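Local structure of FG41 Malonate Semialdehyde Decarboxylase (Coryneform bacterium, 4LHP) at residues I3-T8 / A18-V23. The protein is a trimeric member of the tautomerase superfamily, whose chains are built from beta-alpha-beta units. Numbering follows the deposited sequence.
Sequences IRIDLT and AIADAV
I3, I5 and L7 line the face of the strand that meets I19, A20 and V23 of the helix, and no ring or other flat group takes part across this interface; the flat groups of R4 and D6 lie on the strand's opposite face. There R4 NH1 forms a salt bridge with D6 OD2 of the second subunit, and D6 OD2 pairs in the same way with R4 NH1 of the third.

The tightest touch is between L7 and I19, which reach toward each other tip to tip, with L7 CD2 3.7 Å from I19 CD1. I5 CD1 lies 4.0 Å from A20 CA and 4.1 Å from A20 CB; so small a side chain probably lets it come close to the helix backbone. That branch of I5 starts anti to the carbonyl carbon (chi1 -53°), while CG2, anti to the backbone N, lies 4.5 Å from I19 CG2. Nearer the start of the strand, I3 CG2 meets V23 CG1 at 4.3 Å.

The segment axes approach to 10.4 Å at 145°, so helix 13-31 runs roughly back along strand 2-8, as expected in the beta-alpha-beta unit that strand 39-45 completes. Branched apolar side chains suit this buried layer, where no hydrogen bond joins the segments: the interface rests on hydrocarbon alone, while the face bearing R4 and D6 takes part in salt bridges to neighbouring subunits.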
loop_
_atom_site.group_PDB
_atom_site.type_symbol
_atom_site.label_atom_id
_atom_site.label_comp_id
_atom_site.label_asym_id
_atom_site.label_seq_id
_atom_site.Cartn_x
_atom_site.Cartn_y
_atom_site.Cartn_z
ATOM N N ILE A 3 -8.419 -4.238 -2.008
ATOM C CA ILE A 3 -8.815 -3.079 -1.218
ATOM C C ILE A 3 -8.114 -3.073 0.135
ATOM O O ILE A 3 -8.293 -3.987 0.937
ATOM C CB ILE A 3 -10.332 -3.073 -0.951
ATOM C CG1 ILE A 3 -11.113 -3.456 -2.212
ATOM C CG2 ILE A 3 -10.772 -1.717 -0.420
ATOM C CD1 ILE A 3 -10.856 -2.557 -3.400
ATOM N N ARG A 4 -7.315 -2.042 0.389
ATOM C CA ARG A 4 -6.755 -1.838 1.719
ATOM C C ARG A 4 -7.632 -0.861 2.491
ATOM O O ARG A 4 -7.696 0.323 2.161
ATOM C CB ARG A 4 -5.322 -1.306 1.642
ATOM C CG ARG A 4 -4.371 -2.207 0.882
ATOM C CD ARG A 4 -2.921 -1.797 1.082
ATOM N NE ARG A 4 -2.002 -2.804 0.556
ATOM C CZ ARG A 4 -1.448 -3.777 1.278
ATOM N NH1 ARG A 4 -1.698 -3.890 2.573
ATOM N NH2 ARG A 4 -0.631 -4.649 0.709
ATOM N N ILE A 5 -8.312 -1.363 3.516
ATOM C CA ILE A 5 -9.161 -0.521 4.350
ATOM C C ILE A 5 -8.502 -0.279 5.700
ATOM O O ILE A 5 -8.386 -1.192 6.517
ATOM C CB ILE A 5 -10.537 -1.161 4.590
ATOM C CG1 ILE A 5 -11.181 -1.546 3.257
ATOM C CG2 ILE A 5 -11.434 -0.202 5.370
ATOM C CD1 ILE A 5 -12.456 -2.347 3.404
ATOM N N ASP A 6 -8.066 0.955 5.926
ATOM C CA ASP A 6 -7.484 1.335 7.206
ATOM C C ASP A 6 -8.449 2.227 7.977
ATOM O O ASP A 6 -8.827 3.303 7.515
ATOM C CB ASP A 6 -6.147 2.052 7.002
ATOM C CG ASP A 6 -5.041 1.111 6.555
ATOM O OD1 ASP A 6 -4.226 0.701 7.407
ATOM O OD2 ASP A 6 -4.988 0.781 5.351
ATOM N N LEU A 7 -8.846 1.763 9.156
ATOM C CA LEU A 7 -9.789 2.489 9.990
ATOM C C LEU A 7 -9.295 2.456 11.432
ATOM O O LEU A 7 -8.125 2.165 11.674
ATOM C CB LEU A 7 -11.194 1.898 9.842
ATOM C CG LEU A 7 -11.276 0.376 9.718
ATOM C CD1 LEU A 7 -10.752 -0.295 10.973
ATOM C CD2 LEU A 7 -12.704 -0.058 9.428
ATOM N N THR A 8 -10.168 2.757 12.387
ATOM C CA THR A 8 -9.732 2.923 13.768
ATOM C C THR A 8 -10.366 1.921 14.732
ATOM O O THR A 8 -11.477 1.441 14.511
ATOM C CB THR A 8 -10.019 4.346 14.250
ATOM O OG1 THR A 8 -11.407 4.644 14.062
ATOM C CG2 THR A 8 -9.183 5.341 13.459
ATOM N N ALA A 18 -18.816 -4.832 8.533
ATOM C CA ALA A 18 -19.920 -4.229 7.790
ATOM C C ALA A 18 -19.404 -3.169 6.819
ATOM O O ALA A 18 -19.808 -3.131 5.656
ATOM C CB ALA A 18 -20.938 -3.629 8.745
ATOM N N ILE A 19 -18.515 -2.304 7.300
ATOM C CA ILE A 19 -17.837 -1.350 6.429
ATOM C C ILE A 19 -17.264 -2.086 5.222
ATOM O O ILE A 19 -17.464 -1.677 4.080
ATOM C CB ILE A 19 -16.694 -0.612 7.169
ATOM C CG1 ILE A 19 -17.262 0.365 8.201
ATOM C CG2 ILE A 19 -15.811 0.140 6.180
ATOM C CD1 ILE A 19 -16.212 0.976 9.109
ATOM N N ALA A 20 -16.562 -3.184 5.486
ATOM C CA ALA A 20 -15.923 -3.960 4.429
ATOM C C ALA A 20 -16.958 -4.541 3.471
ATOM O O ALA A 20 -16.745 -4.573 2.259
ATOM C CB ALA A 20 -15.074 -5.069 5.035
ATOM N N ASP A 21 -18.082 -4.994 4.018
ATOM C CA ASP A 21 -19.152 -5.559 3.206
ATOM C C ASP A 21 -19.730 -4.506 2.267
ATOM O O ASP A 21 -20.015 -4.785 1.104
ATOM C CB ASP A 21 -20.264 -6.116 4.097
ATOM C CG ASP A 21 -19.862 -7.395 4.804
ATOM O OD1 ASP A 21 -19.092 -8.190 4.227
ATOM O OD2 ASP A 21 -20.325 -7.611 5.942
ATOM N N ALA A 22 -19.893 -3.293 2.782
ATOM C CA ALA A 22 -20.515 -2.218 2.024
ATOM C C ALA A 22 -19.623 -1.765 0.875
ATOM O O ALA A 22 -20.108 -1.457 -0.215
ATOM C CB ALA A 22 -20.833 -1.051 2.940
ATOM N N VAL A 23 -18.319 -1.715 1.119
ATOM C CA VAL A 23 -17.386 -1.292 0.086
ATOM C C VAL A 23 -17.360 -2.320 -1.039
ATOM O O VAL A 23 -17.405 -1.959 -2.214
ATOM C CB VAL A 23 -15.969 -1.069 0.645
ATOM C CG1 VAL A 23 -14.994 -0.763 -0.481
ATOM C CG2 VAL A 23 -15.979 0.067 1.656
#